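Local atomic coordinates of coclaurine N-methyltransferase (Coptis japonica, PDB entry 6GKV), a protein that transfers a methyl group from S-adenosyl-L-methionine to the ring nitrogen of coclaurine and probably related tetrahydroisoquinolines in alkaloid biosynthesis. Residues Leu32-Gln37 and Pro239-Asp244; Ser158-Ile163 and Val175-Ala180; Asn205-Leu210 and Phe267-Ser272; Asp113-Arg118 and Ala344-Phe349. One frame throughout, in Å; residues are numbered along the deposited sequence.

Interaction 1: Leu32-Gln37 and Pro239-Asp244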
# COMPACT_ATOMS: atom_id res chain seq x y z
N LEU A 32 -13.75 1.68 -20.06
CA LEU A 32 -12.92 0.99 -19.10
C LEU A 32 -11.46 0.95 -19.56
O LEU A 32 -10.58 1.47 -18.88
CB LEU A 32 -13.42 -0.43 -18.88
CG LEU A 32 -14.75 -0.53 -18.13
CD1 LEU A 32 -15.01 -1.98 -17.78
CD2 LEU A 32 -14.69 0.34 -16.88
N ALA A 33 -11.24 0.37 -20.73
CA ALA A 33 -9.92 0.36 -21.36
C ALA A 33 -9.26 1.72 -21.25
O ALA A 33 -8.11 1.83 -20.85
CB ALA A 33 -10.03 -0.05 -22.82
N ARG A 34 -10.02 2.76 -21.57
CA ARG A 34 -9.47 4.11 -21.54
C ARG A 34 -9.18 4.62 -20.13
O ARG A 34 -8.32 5.49 -19.96
CB ARG A 34 -10.42 5.08 -22.24
CG ARG A 34 -10.52 4.94 -23.76
CD ARG A 34 -11.55 5.95 -24.31
NE ARG A 34 -11.10 7.32 -24.13
CZ ARG A 34 -11.78 8.29 -23.52
NH1 ARG A 34 -12.99 8.05 -23.01
NH2 ARG A 34 -11.25 9.49 -23.42
N ARG A 35 -9.91 4.13 -19.12
CA ARG A 35 -9.67 4.55 -17.74
C ARG A 35 -8.38 3.88 -17.24
O ARG A 35 -7.54 4.52 -16.60
CB ARG A 35 -10.85 4.20 -16.82
CG ARG A 35 -10.65 4.69 -15.37
CD ARG A 35 -11.58 5.84 -15.10
NE ARG A 35 -10.88 7.05 -14.73
CZ ARG A 35 -11.44 8.25 -14.71
NH1 ARG A 35 -10.72 9.32 -14.37
NH2 ARG A 35 -12.72 8.38 -15.04
N LEU A 36 -8.22 2.59 -17.55
CA LEU A 36 -6.97 1.90 -17.27
C LEU A 36 -5.77 2.65 -17.85
O LEU A 36 -4.72 2.77 -17.23
CB LEU A 36 -7.01 0.48 -17.81
CG LEU A 36 -7.97 -0.47 -17.09
CD1 LEU A 36 -7.68 -1.89 -17.53
CD2 LEU A 36 -7.85 -0.33 -15.59
N GLN A 37 -5.96 3.18 -19.05
CA GLN A 37 -4.87 3.84 -19.76
C GLN A 37 -4.53 5.15 -19.09
O GLN A 37 -3.37 5.55 -19.01
CB GLN A 37 -5.26 4.06 -21.23
CG GLN A 37 -4.25 4.80 -22.07
CD GLN A 37 -3.08 3.94 -22.46
OE1 GLN A 37 -3.25 2.79 -22.90
NE2 GLN A 37 -1.87 4.47 -22.30
N PRO A 239 -15.54 12.48 -15.05
CA PRO A 239 -15.25 12.08 -16.44
C PRO A 239 -13.78 12.26 -16.88
O PRO A 239 -13.18 13.27 -16.51
CB PRO A 239 -16.17 13.00 -17.26
CG PRO A 239 -17.29 13.32 -16.33
CD PRO A 239 -16.68 13.41 -14.96
N LEU A 240 -13.24 11.30 -17.64
CA LEU A 240 -11.90 11.44 -18.20
C LEU A 240 -11.82 12.67 -19.05
O LEU A 240 -11.01 13.57 -18.84
CB LEU A 240 -11.53 10.24 -19.08
CG LEU A 240 -11.37 8.89 -18.43
CD1 LEU A 240 -11.31 7.82 -19.49
CD2 LEU A 240 -10.09 8.96 -17.71
N ASP A 241 -12.70 12.66 -20.05
CA ASP A 241 -12.87 13.76 -20.98
C ASP A 241 -14.34 13.77 -21.41
O ASP A 241 -15.13 12.96 -20.94
CB ASP A 241 -11.93 13.61 -22.17
CG ASP A 241 -12.11 12.29 -22.91
OD1 ASP A 241 -13.00 11.48 -22.56
OD2 ASP A 241 -11.36 12.06 -23.87
N ASP A 242 -14.68 14.68 -22.32
CA ASP A 242 -16.05 14.82 -22.80
C ASP A 242 -16.62 13.55 -23.42
O ASP A 242 -17.82 13.29 -23.33
CB ASP A 242 -16.14 15.97 -23.79
CG ASP A 242 -15.84 17.31 -23.16
OD1 ASP A 242 -16.71 17.81 -22.41
OD2 ASP A 242 -14.74 17.86 -23.40
N ASP A 243 -15.75 12.75 -24.06
CA ASP A 243 -16.17 11.50 -24.67
C ASP A 243 -16.44 10.38 -23.66
O ASP A 243 -16.91 9.31 -24.03
CB ASP A 243 -15.15 11.03 -25.71
CG ASP A 243 -15.11 11.93 -26.94
OD1 ASP A 243 -14.55 13.04 -26.87
OD2 ASP A 243 -15.66 11.53 -27.99
N ASP A 244 -16.13 10.63 -22.39
CA ASP A 244 -16.42 9.70 -21.30
C ASP A 244 -17.87 9.84 -20.86
O ASP A 244 -18.21 10.74 -20.08
CB ASP A 244 -15.47 9.94 -20.11
CG ASP A 244 -15.70 8.98 -18.93
OD1 ASP A 244 -16.56 8.07 -19.00
OD2 ASP A 244 -15.00 9.15 -17.90

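Interaction 2: Ser158-Ile163 and Val175-Ala180. With SAH (S-adenosyl-L-homocysteine), chain C.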
# COMPACT_ATOMS: atom_id res chain seq x y z
N SER A 158 -36.17 5.24 4.39
CA SER A 158 -36.66 4.00 3.82
C SER A 158 -35.90 2.78 4.37
O SER A 158 -36.45 1.68 4.43
CB SER A 158 -36.55 4.06 2.30
OG SER A 158 -36.52 2.78 1.72
N GLN A 159 -34.65 2.97 4.78
CA GLN A 159 -33.83 1.87 5.28
C GLN A 159 -34.07 1.62 6.78
O GLN A 159 -34.09 0.47 7.23
CB GLN A 159 -32.34 2.13 4.98
CG GLN A 159 -32.03 2.09 3.48
CD GLN A 159 -30.56 2.33 3.15
OE1 GLN A 159 -29.73 2.52 4.03
NE2 GLN A 159 -30.24 2.31 1.85
N LYS A 160 -34.29 2.68 7.55
CA LYS A 160 -34.75 2.53 8.93
C LYS A 160 -36.12 1.85 8.97
O LYS A 160 -36.42 1.08 9.90
CB LYS A 160 -34.82 3.89 9.62
CG LYS A 160 -35.10 3.84 11.11
CD LYS A 160 -35.45 5.23 11.63
CE LYS A 160 -35.36 5.32 13.15
NZ LYS A 160 -36.19 4.29 13.81
N GLU A 161 -36.95 2.15 7.97
CA GLU A 161 -38.25 1.48 7.75
C GLU A 161 -38.15 -0.03 7.86
O GLU A 161 -38.64 -0.65 8.80
CB GLU A 161 -38.79 1.80 6.35
CG GLU A 161 -39.65 3.06 6.15
CD GLU A 161 -40.55 3.38 7.33
OE1 GLU A 161 -41.17 2.45 7.90
OE2 GLU A 161 -40.66 4.57 7.67
N TYR A 162 -37.46 -0.58 6.88
CA TYR A 162 -37.50 -2.00 6.60
C TYR A 162 -36.87 -2.83 7.70
O TYR A 162 -37.31 -3.96 7.97
CB TYR A 162 -36.80 -2.28 5.26
CG TYR A 162 -36.71 -3.76 4.99
CD1 TYR A 162 -37.82 -4.46 4.58
CD2 TYR A 162 -35.52 -4.44 5.17
CE1 TYR A 162 -37.76 -5.81 4.34
CE2 TYR A 162 -35.44 -5.80 4.94
CZ TYR A 162 -36.57 -6.48 4.52
OH TYR A 162 -36.49 -7.83 4.28
N ILE A 163 -35.85 -2.29 8.35
CA ILE A 163 -35.10 -3.10 9.29
C ILE A 163 -35.92 -3.32 10.55
O ILE A 163 -36.17 -4.45 10.94
CB ILE A 163 -33.73 -2.48 9.60
CG1 ILE A 163 -32.84 -2.60 8.37
CG2 ILE A 163 -33.08 -3.19 10.76
CD1 ILE A 163 -31.63 -1.71 8.37
N VAL A 175 -31.62 -5.91 17.45
CA VAL A 175 -31.53 -4.85 16.46
C VAL A 175 -32.06 -3.53 16.97
O VAL A 175 -33.17 -3.44 17.47
CB VAL A 175 -32.27 -5.20 15.17
CG1 VAL A 175 -32.06 -4.09 14.15
CG2 VAL A 175 -31.80 -6.53 14.64
N GLU A 176 -31.23 -2.51 16.82
CA GLU A 176 -31.58 -1.13 17.07
C GLU A 176 -31.14 -0.30 15.86
O GLU A 176 -30.04 -0.53 15.34
CB GLU A 176 -30.93 -0.65 18.36
CG GLU A 176 -30.78 0.84 18.48
CD GLU A 176 -29.96 1.24 19.69
OE1 GLU A 176 -29.75 0.37 20.56
OE2 GLU A 176 -29.52 2.40 19.75
N VAL A 177 -31.97 0.62 15.39
CA VAL A 177 -31.62 1.41 14.20
C VAL A 177 -31.72 2.91 14.41
O VAL A 177 -32.73 3.41 14.91
CB VAL A 177 -32.50 1.04 13.00
CG1 VAL A 177 -31.99 1.72 11.74
CG2 VAL A 177 -32.56 -0.46 12.82
N LYS A 178 -30.68 3.64 14.01
CA LYS A 178 -30.61 5.09 14.20
C LYS A 178 -30.61 5.84 12.87
O LYS A 178 -29.87 5.47 11.96
CB LYS A 178 -29.35 5.47 14.99
CG LYS A 178 -29.10 4.69 16.27
CD LYS A 178 -27.94 5.31 17.05
CE LYS A 178 -27.85 4.79 18.48
NZ LYS A 178 -29.17 4.81 19.18
N LEU A 179 -31.40 6.90 12.77
CA LEU A 179 -31.39 7.71 11.55
C LEU A 179 -30.49 8.94 11.70
O LEU A 179 -30.82 9.88 12.44
CB LEU A 179 -32.81 8.13 11.18
CG LEU A 179 -33.05 8.63 9.75
CD1 LEU A 179 -33.12 7.48 8.74
CD2 LEU A 179 -34.31 9.46 9.73
N ALA A 180 -29.35 8.94 11.00
CA ALA A 180 -28.34 10.00 11.15
C ALA A 180 -27.48 10.21 9.91
O ALA A 180 -27.22 9.27 9.16
CB ALA A 180 -27.43 9.68 12.33
N SAH C . -23.98 -1.37 3.62
CA SAH C . -25.18 -1.74 2.88
CB SAH C . -25.42 -0.78 1.73
CG SAH C . -24.18 -0.20 1.07
SD SAH C . -24.62 1.11 -0.12
C SAH C . -25.09 -3.16 2.33
O SAH C . -23.98 -3.70 2.30
OXT SAH C . -26.09 -3.77 1.93
C5' SAH C . -24.09 2.45 0.98
C4' SAH C . -24.94 2.62 2.24
O4' SAH C . -24.48 3.72 3.01
C3' SAH C . -26.40 2.89 1.93
O3' SAH C . -27.20 2.25 2.90
C2' SAH C . -26.58 4.38 2.13
O2' SAH C . -27.89 4.62 2.59
C1' SAH C . -25.51 4.68 3.19
N9 SAH C . -24.99 6.06 3.11
C8 SAH C . -24.48 6.73 2.02
N7 SAH C . -24.11 7.98 2.42
C5 SAH C . -24.39 8.11 3.74
C6 SAH C . -24.23 9.17 4.65
N6 SAH C . -23.72 10.34 4.26
N1 SAH C . -24.62 9.00 5.96
C2 SAH C . -25.17 7.79 6.37
N3 SAH C . -25.32 6.75 5.48
C4 SAH C . -24.94 6.92 4.19

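Interaction 3: Asn205-Leu210 and Phe267-Ser272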
# COMPACT_ATOMS: atom_id res chain seq x y z
N ASN A 205 -13.16 13.35 2.89
CA ASN A 205 -12.09 13.48 3.87
C ASN A 205 -12.06 12.31 4.87
O ASN A 205 -12.69 12.36 5.93
CB ASN A 205 -12.21 14.80 4.63
CG ASN A 205 -11.01 15.07 5.52
OD1 ASN A 205 -10.37 14.15 6.02
ND2 ASN A 205 -10.68 16.35 5.70
N TYR A 206 -11.25 11.31 4.53
CA TYR A 206 -11.17 10.05 5.27
C TYR A 206 -10.45 10.19 6.60
O TYR A 206 -10.73 9.47 7.56
CB TYR A 206 -10.45 9.01 4.42
CG TYR A 206 -11.18 8.57 3.18
CD1 TYR A 206 -12.49 8.14 3.23
CD2 TYR A 206 -10.54 8.57 1.94
CE1 TYR A 206 -13.15 7.73 2.10
CE2 TYR A 206 -11.19 8.16 0.80
CZ TYR A 206 -12.49 7.74 0.88
OH TYR A 206 -13.14 7.31 -0.27
N GLU A 207 -9.52 11.12 6.67
CA GLU A 207 -8.85 11.39 7.94
C GLU A 207 -9.88 11.88 8.99
O GLU A 207 -9.85 11.43 10.14
CB GLU A 207 -7.72 12.42 7.76
CG GLU A 207 -7.06 12.89 9.06
CD GLU A 207 -6.19 14.14 8.87
OE1 GLU A 207 -5.57 14.29 7.80
OE2 GLU A 207 -6.14 14.98 9.79
N LEU A 208 -10.80 12.77 8.59
CA LEU A 208 -11.82 13.27 9.53
C LEU A 208 -12.85 12.19 9.85
O LEU A 208 -13.19 11.98 11.01
CB LEU A 208 -12.52 14.52 8.99
CG LEU A 208 -11.71 15.82 9.04
CD1 LEU A 208 -12.53 16.99 8.49
CD2 LEU A 208 -11.23 16.13 10.44
N LEU A 209 -13.31 11.48 8.84
CA LEU A 209 -14.25 10.37 9.04
C LEU A 209 -13.69 9.26 9.96
O LEU A 209 -14.38 8.80 10.87
CB LEU A 209 -14.65 9.77 7.69
CG LEU A 209 -15.74 8.72 7.81
CD1 LEU A 209 -16.95 9.35 8.49
CD2 LEU A 209 -16.13 8.20 6.46
N LEU A 210 -12.45 8.82 9.70
CA LEU A 210 -11.83 7.78 10.53
C LEU A 210 -11.47 8.29 11.94
O LEU A 210 -11.51 7.51 12.91
CB LEU A 210 -10.59 7.21 9.83
CG LEU A 210 -10.96 6.22 8.71
CD1 LEU A 210 -9.77 5.83 7.86
CD2 LEU A 210 -11.67 4.97 9.24
N PHE A 267 -4.37 6.23 5.82
CA PHE A 267 -5.24 6.95 6.74
C PHE A 267 -5.26 6.22 8.09
O PHE A 267 -6.26 5.60 8.48
CB PHE A 267 -6.65 7.10 6.13
CG PHE A 267 -6.72 8.10 5.00
CD1 PHE A 267 -6.80 9.48 5.27
CD2 PHE A 267 -6.69 7.68 3.68
CE1 PHE A 267 -6.84 10.41 4.24
CE2 PHE A 267 -6.70 8.60 2.64
CZ PHE A 267 -6.79 9.98 2.92
N GLN A 268 -4.12 6.27 8.77
CA GLN A 268 -3.90 5.48 9.97
C GLN A 268 -3.44 6.35 11.13
O GLN A 268 -2.68 5.89 11.99
CB GLN A 268 -2.88 4.36 9.71
CG GLN A 268 -3.42 3.30 8.79
CD GLN A 268 -2.58 2.03 8.78
OE1 GLN A 268 -2.67 1.21 9.69
NE2 GLN A 268 -1.77 1.86 7.74
N ASP A 269 -3.91 7.60 11.14
CA ASP A 269 -3.64 8.52 12.23
C ASP A 269 -4.32 8.13 13.54
O ASP A 269 -3.84 8.48 14.61
CB ASP A 269 -4.05 9.93 11.84
CG ASP A 269 -3.16 10.53 10.79
OD1 ASP A 269 -2.14 9.90 10.44
OD2 ASP A 269 -3.47 11.64 10.31
N ASP A 270 -5.45 7.42 13.48
CA ASP A 270 -6.23 7.13 14.68
C ASP A 270 -6.74 5.70 14.71
O ASP A 270 -7.45 5.30 15.63
CB ASP A 270 -7.44 8.08 14.79
CG ASP A 270 -7.07 9.53 14.59
OD1 ASP A 270 -6.47 10.14 15.50
OD2 ASP A 270 -7.36 10.05 13.50
N VAL A 271 -6.39 4.94 13.68
CA VAL A 271 -6.65 3.51 13.64
C VAL A 271 -5.39 2.83 13.12
O VAL A 271 -4.50 3.49 12.58
CB VAL A 271 -7.83 3.17 12.73
CG1 VAL A 271 -9.12 3.81 13.25
CG2 VAL A 271 -7.52 3.63 11.33
N SER A 272 -5.32 1.51 13.25
CA SER A 272 -4.12 0.79 12.86
C SER A 272 -4.44 -0.52 12.15
O SER A 272 -5.12 -1.38 12.71
CB SER A 272 -3.27 0.52 14.11
OG SER A 272 -1.91 0.55 13.80
O HOH W 1 -7.80 9.17 10.85

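Interaction 4: Asp113-Arg118 and Ala344-Phe349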
# COMPACT_ATOMS: atom_id res chain seq x y z
N ASP A 113 -21.15 -14.13 6.20
CA ASP A 113 -20.33 -15.02 7.03
C ASP A 113 -18.87 -14.57 7.05
O ASP A 113 -18.25 -14.49 8.11
CB ASP A 113 -20.43 -16.45 6.52
CG ASP A 113 -21.66 -17.17 7.03
OD1 ASP A 113 -22.34 -16.60 7.91
OD2 ASP A 113 -21.94 -18.30 6.57
N LEU A 114 -18.34 -14.27 5.87
CA LEU A 114 -16.95 -13.85 5.76
C LEU A 114 -16.66 -12.55 6.54
O LEU A 114 -15.57 -12.38 7.08
CB LEU A 114 -16.57 -13.69 4.28
CG LEU A 114 -15.12 -13.35 3.96
CD1 LEU A 114 -14.12 -14.28 4.68
CD2 LEU A 114 -14.87 -13.32 2.45
N TYR A 115 -17.63 -11.65 6.60
CA TYR A 115 -17.50 -10.43 7.38
C TYR A 115 -17.35 -10.74 8.87
O TYR A 115 -16.54 -10.14 9.56
CB TYR A 115 -18.72 -9.52 7.21
CG TYR A 115 -18.91 -8.92 5.84
CD1 TYR A 115 -17.84 -8.65 5.02
CD2 TYR A 115 -20.20 -8.59 5.38
CE1 TYR A 115 -18.03 -8.05 3.78
CE2 TYR A 115 -20.40 -8.03 4.14
CZ TYR A 115 -19.31 -7.78 3.33
OH TYR A 115 -19.51 -7.22 2.08
N CYS A 116 -18.15 -11.69 9.34
CA CYS A 116 -18.14 -12.07 10.75
C CYS A 116 -16.85 -12.75 11.12
O CYS A 116 -16.34 -12.58 12.22
CB CYS A 116 -19.30 -13.00 11.08
SG CYS A 116 -20.88 -12.28 10.66
N GLU A 117 -16.33 -13.52 10.17
CA GLU A 117 -15.04 -14.19 10.33
C GLU A 117 -13.94 -13.15 10.43
O GLU A 117 -13.18 -13.13 11.41
CB GLU A 117 -14.82 -15.13 9.15
CG GLU A 117 -13.55 -15.97 9.16
CD GLU A 117 -13.51 -16.93 7.97
OE1 GLU A 117 -14.60 -17.35 7.50
OE2 GLU A 117 -12.40 -17.25 7.48
N ARG A 118 -13.87 -12.26 9.44
CA ARG A 118 -12.75 -11.33 9.34
C ARG A 118 -12.81 -10.19 10.38
O ARG A 118 -11.78 -9.66 10.79
CB ARG A 118 -12.66 -10.78 7.92
CG ARG A 118 -12.30 -11.86 6.90
CD ARG A 118 -11.88 -11.28 5.56
NE ARG A 118 -11.27 -12.32 4.73
CZ ARG A 118 -11.04 -12.21 3.43
NH1 ARG A 118 -11.36 -11.11 2.77
NH2 ARG A 118 -10.47 -13.21 2.79
N ALA A 344 -12.60 -5.78 -4.82
CA ALA A 344 -12.98 -5.48 -3.45
C ALA A 344 -11.83 -5.66 -2.46
O ALA A 344 -11.08 -6.64 -2.50
CB ALA A 344 -14.16 -6.35 -3.05
N SER A 345 -11.72 -4.69 -1.56
CA SER A 345 -10.70 -4.68 -0.51
C SER A 345 -11.30 -4.77 0.88
O SER A 345 -12.24 -4.02 1.21
CB SER A 345 -9.87 -3.40 -0.63
OG SER A 345 -8.96 -3.25 0.45
N HIS A 346 -10.76 -5.67 1.69
CA HIS A 346 -11.12 -5.76 3.11
C HIS A 346 -9.98 -5.34 4.05
O HIS A 346 -8.87 -5.91 4.01
CB HIS A 346 -11.55 -7.18 3.47
CG HIS A 346 -12.87 -7.59 2.87
ND1 HIS A 346 -13.37 -8.87 2.95
CD2 HIS A 346 -13.78 -6.87 2.18
CE1 HIS A 346 -14.53 -8.93 2.34
NE2 HIS A 346 -14.82 -7.73 1.87
N VAL A 347 -10.26 -4.37 4.91
CA VAL A 347 -9.29 -3.91 5.88
C VAL A 347 -9.78 -4.07 7.32
O VAL A 347 -10.90 -3.64 7.66
CB VAL A 347 -8.91 -2.44 5.66
CG1 VAL A 347 -7.68 -2.11 6.48
CG2 VAL A 347 -8.65 -2.17 4.18
N LEU A 348 -8.95 -4.68 8.17
CA LEU A 348 -9.27 -4.79 9.59
C LEU A 348 -8.40 -3.82 10.37
O LEU A 348 -7.18 -3.83 10.25
CB LEU A 348 -9.10 -6.23 10.09
CG LEU A 348 -9.54 -6.52 11.54
CD1 LEU A 348 -11.03 -6.25 11.75
CD2 LEU A 348 -9.18 -7.94 11.98
N PHE A 349 -9.03 -2.95 11.14
CA PHE A 349 -8.33 -1.94 11.94
C PHE A 349 -8.54 -2.18 13.44
O PHE A 349 -9.63 -2.58 13.85
CB PHE A 349 -8.84 -0.52 11.66
CG PHE A 349 -8.66 -0.04 10.24
CD1 PHE A 349 -7.48 0.56 9.84
CD2 PHE A 349 -9.73 -0.11 9.33
CE1 PHE A 349 -7.34 1.05 8.54
CE2 PHE A 349 -9.62 0.38 8.03
CZ PHE A 349 -8.42 0.97 7.63

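Interaction 1: Leu32-Gln37 and Pro239-Asp244
Leu240 pushes its branched end between two arginines of helix 21-39, and each methyl meets a guanidinium group. CD2 of Leu240 stands 3.3 Å above the guanidinium plane of Arg35, over its centre. CD1 of Leu240 lies over one face of the Arg34 guanidinium, offset toward its rim, and also reaches the Arg34 carbonyl oxygen. Arg34 bends at its third torsion (chi3 66°), which turns its head toward the aspartate next to Leu240. Arg34 and Asp241 cross at about a right angle, their flat groups tilted 22° against each other. A single nitrogen does the gripping: Arg34 NH2 lies 2.6 Å from Asp241 OD2 and 2.8 Å from Asp241 OD1. The pair is a salt bridge; the OD1 contact is a hydrogen bond, its nitrogen on the syn side but tilted out of the carboxylate plane. Arg34 NH1 turns to Glu31 instead. Arg35, bent twice, makes only a long salt bridge to Asp244, Arg35 NH2 to Asp244 OD2 at 3.7 Å. Its NH2 also bonds the Glu238 carbonyl, and its guanidinium makes a cation-pi contact with Trp38. Asp244 OD2 has firmer partners: Thr247 OG1 and, at 2.8 Å, the backbone N of Leu240. It thus holds the backbone just before a type I beta turn, Asp241 to Asp244, closed by Asp244 N bonding to Asp241 O. An ion pair and Leu240, packed between the two arginines, pin this turn to the helix.

Interaction 2: Ser158-Ile163 and Val175-Ala180
Both ribose hydroxyls of SAH, O3' and O2', donate to Gln159 OE1, at 2.8 Å for O3'; the exact place of OE1 is somewhat doubtful. Gln159 NE2 adds a weak bond to O3'. The extended side chain carries this amide from the helix start to the ribose, in the cofactor site typical of Rossmann-like methyltransferases. Asp181, just past strand 176-179, also binds SAH. Helix 157-168 and strand 176-179 are the last two elements of a beta-alpha-beta unit that starts with strand 149-154. The short segments run nearly antiparallel, at 166°, with axes 8.7 Å apart. Their contact is made mainly by side chains. Lys160 has CG anti to its own backbone N (chi1 -172°) and runs extended across the strand. It slides past Val177 in the opposite direction, with Lys160 CG 3.8 Å from Val177 CG1. Further out, Lys160 CD crosses Leu179 at about a right angle and touches its CB. The chain then bends at its last torsion, and the ammonium pairs with Glu164 on the same helix. This leaves the aliphatic part as the packing surface. Deeper in, Ile163 also packs on Leu139 of helix 136-143. One methyl does the touching across to the strand: Ile163 CG2 sits 3.7 Å from Val175 CG1 and 3.5 Å from Val177 CG2.

Interaction 3: Asn205-Leu210 and Phe267-Ser272
Tyr206 meets Phe267 through both its CB and its ring. The CB makes a CH-pi contact, 3.7 Å from the centroid of the Phe267 ring and only 8° off the ring normal. The Tyr206 ring turns its edge toward the same phenyl face, giving a T-shaped pair with planes at 75° and centroids 5.5 Å apart. The tyrosine hydroxyl points on to the Phe200 carbonyl. Apolar packing continues one turn along the helix, where Leu210 CD1 rests 3.8 Å from Phe267 CB. The charged groups lie at the more open side. Glu207 OE1 and Asp269 OD2 are 4.2 Å apart, but Arg59 makes a salt bridge to both, which should offset their repulsion. One water joins the segments, donating to the Glu207 carbonyl oxygen and, at 2.8 Å, to Asp270 OD2. Asp270 is also paired with Arg211. At the helix start, Asn205 OD1 accepts from Leu208 N at 2.9 Å. Asp269 continues to the second subunit, reaching its Ser272 and Lys350. The arrangement thus joins an asparagine N-capped helix of the methyltransferase domain to a loop at the homodimer interface.

Interaction 4: Asp113-Arg118 and Ala344-Phe349
His346 and Arg118 form the tight polar core of this contact, with Arg118 NH1 donating to His346 ND1 at 3.0 Å. The bond is bent, 139° at the hydrogen, and the nitrogen approaches tilted from the imidazole plane. The guanidinium and imidazole planes stand 81° apart, and His346 ND1 lies at the edge of the guanidinium, near its plane. Arg118 reaches there because its chain is extended from CG to NE. Tyr115 also lies close: its CE1 is 3.7 Å from His346 NE2, which sits near the plane of the phenol ring. The two rings are oblique to each other. Close packing is found too where Leu348 CD2 presses on the Arg118 carbonyl oxygen at 3.3 Å, near the C-terminal end of helix 104-118.

The other side is looser. Leu114 CD2 comes no nearer to His346 than 4.4 Å, at CE1. Within its own helix, Leu114 CD2 lies over the centre of one face of the Arg118 guanidinium, 4.1 Å above the plane. Leu114 and Arg118 both keep some exposure to solvent, while Tyr115, His346 and Leu348 are buried. Arg118 makes a further cation-pi contact with Trp277 of the adjoining strand.

The helix thus packs on strand 342-350 of the central sheet. Glu226 on neighbouring strand 221-230 bonds both His346 NE2 and Tyr115 OH. An arginine donor at ND1 and a carboxylate at NE2 are consistent with a histidine that has its proton on NE2 and an unprotonated ND1.

Interactions 2 and 4 both reach the seven-stranded mixed sheet, at strand 176-179 on one outer edge and at strand 342-350 near the other. Their centres are 23 Å apart. Interactions 3 and 4 touch, Val271 CG2 to Phe349 CD1 at 3.4 Å, so the subunit-interface loop rests on the sheet. Interaction 1 lies apart, about 38 Å from interaction 2 between centres, across the middle of the chain. Along the sequence, interactions 2 and 3 come in series inside the loop closed by interaction 4. Interaction 1 encloses interaction 2 and crosses interactions 3 and 4. It thereby ties the N-terminal helix 21-39 to the methyltransferase domain that binds SAH.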